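PDB 4DG8: PA1221 from Pseudomonas aeruginosa, which combines an AMP-binding domain of the ANL clan with a predicted phosphopantetheine attachment domain, and holds adenosine monophosphate in this model. Local coordinates for residues 200-205 with 254-259. Numbering follows the deposited sequence.
Sequences AFAPQM and ADSAWL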
# COMPACT_ATOMS: atom_id res chain seq x y z
N ALA A 200 9.43 17.48 -0.26
CA ALA A 200 10.45 18.50 0.05
C ALA A 200 10.12 19.51 1.15
O ALA A 200 10.81 20.53 1.28
CB ALA A 200 10.88 19.23 -1.23
N PHE A 201 9.02 19.31 1.87
CA PHE A 201 8.52 20.33 2.81
C PHE A 201 8.82 20.13 4.31
O PHE A 201 8.43 20.95 5.15
CB PHE A 201 7.03 20.59 2.54
CG PHE A 201 6.69 20.62 1.07
CD1 PHE A 201 7.09 21.68 0.26
CD2 PHE A 201 5.98 19.58 0.49
CE1 PHE A 201 6.78 21.71 -1.09
CE2 PHE A 201 5.65 19.60 -0.87
CZ PHE A 201 6.06 20.66 -1.66
N ALA A 202 9.48 19.04 4.66
CA ALA A 202 9.77 18.75 6.06
C ALA A 202 11.22 18.29 6.23
O ALA A 202 11.52 17.11 6.08
CB ALA A 202 8.78 17.69 6.62
N PRO A 203 12.14 19.24 6.50
CA PRO A 203 13.56 18.90 6.59
C PRO A 203 13.83 17.69 7.48
O PRO A 203 14.72 16.89 7.18
CB PRO A 203 14.19 20.17 7.18
CG PRO A 203 13.31 21.28 6.71
CD PRO A 203 11.89 20.68 6.71
N GLN A 204 13.07 17.55 8.56
CA GLN A 204 13.30 16.47 9.53
C GLN A 204 12.66 15.14 9.13
O GLN A 204 12.94 14.10 9.76
CB GLN A 204 12.81 16.84 10.94
CG GLN A 204 13.61 17.94 11.63
CD GLN A 204 13.56 17.80 13.14
OE1 GLN A 204 12.59 18.22 13.79
NE2 GLN A 204 14.60 17.19 13.72
N MET A 205 11.80 15.18 8.12
CA MET A 205 11.23 13.97 7.56
C MET A 205 10.72 13.03 8.66
O MET A 205 11.09 11.86 8.69
CB MET A 205 12.23 13.25 6.66
CG MET A 205 12.61 14.06 5.40
SD MET A 205 11.15 14.32 4.39
CE MET A 205 11.20 12.86 3.33
N ALA A 254 5.77 14.06 14.83
CA ALA A 254 5.51 13.73 13.43
C ALA A 254 5.16 15.01 12.67
O ALA A 254 4.32 15.80 13.12
CB ALA A 254 4.40 12.71 13.31
N ASP A 255 5.90 15.27 11.60
CA ASP A 255 5.61 16.36 10.65
C ASP A 255 5.14 15.95 9.23
O ASP A 255 4.86 16.81 8.42
CB ASP A 255 6.80 17.32 10.58
CG ASP A 255 8.09 16.64 10.12
OD1 ASP A 255 8.01 15.64 9.37
OD2 ASP A 255 9.18 17.12 10.51
N SER A 256 5.12 14.66 8.92
CA SER A 256 4.81 14.19 7.58
C SER A 256 3.88 13.00 7.70
O SER A 256 4.08 12.14 8.57
CB SER A 256 6.09 13.73 6.84
OG SER A 256 7.08 14.75 6.78
N ALA A 257 2.86 12.92 6.86
CA ALA A 257 1.96 11.79 6.99
C ALA A 257 1.27 11.41 5.69
O ALA A 257 1.00 12.26 4.85
CB ALA A 257 0.93 12.02 8.11
N TRP A 258 0.99 10.13 5.56
CA TRP A 258 0.06 9.62 4.57
C TRP A 258 -1.25 9.31 5.29
O TRP A 258 -1.26 8.71 6.37
CB TRP A 258 0.60 8.34 3.92
CG TRP A 258 -0.48 7.54 3.23
CD1 TRP A 258 -1.20 6.50 3.76
CD2 TRP A 258 -1.01 7.76 1.91
NE1 TRP A 258 -2.11 6.05 2.84
CE2 TRP A 258 -2.02 6.81 1.70
CE3 TRP A 258 -0.72 8.68 0.88
CZ2 TRP A 258 -2.74 6.72 0.49
CZ3 TRP A 258 -1.45 8.60 -0.32
CH2 TRP A 258 -2.44 7.62 -0.50
N LEU A 259 -2.35 9.75 4.70
CA LEU A 259 -3.68 9.40 5.17
C LEU A 259 -4.52 9.09 3.95
O LEU A 259 -4.72 9.95 3.08
CB LEU A 259 -4.33 10.57 5.90
CG LEU A 259 -3.59 11.09 7.13
CD1 LEU A 259 -4.28 12.36 7.60
CD2 LEU A 259 -3.56 10.04 8.24
O HOH W 1 10.66 18.91 9.45
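Ala202 points its methyl group at two neighbouring oxygens of residues 254-259. CB lies 3.4 Å from Ser256 OG and 3.5 Å from Asp255 OD1. This is the tight, buried part of the contact. Ala202 also opens a type I turn that ends at Met205, closed by Met205 N to Ala202 O, 2.8 Å. Both segments belong to the AMP-binding enzyme region. Ser256 OG donates to Asp255 OD1 at 2.9 Å, on the anti side of the carboxylate and 32° out of its plane. Asp255 carries CG between its backbone N and carbonyl carbon (chi1 60°), which brings the carboxylate against the Ala202 methyl. OD1 accepts a second bond from Arg206 N, just after residues 200-205. Gln280 NE2 is bonded to Ser256 OG, so strand 280-284 lies against the same serine. The other carboxylate oxygen faces the looser, more open side, toward exposed Gln204. Asp255 OD2 comes no nearer than 3.7 Å to Gln204 CB. A water bridges this side. It donates to Asp255 OD2 at 2.6 Å and accepts from Gln204 N at 2.9 Å. No direct hydrogen bond joins the two segments. Asp255 reaches the turn through the water on Gln204 N, and the residue that follows the turn through Arg206 N. This links the entry to strand 206-209 with the start of strand 256-260. Two protein donors on OD1 and a water on OD2 would be expected to favour the charged form of Asp255.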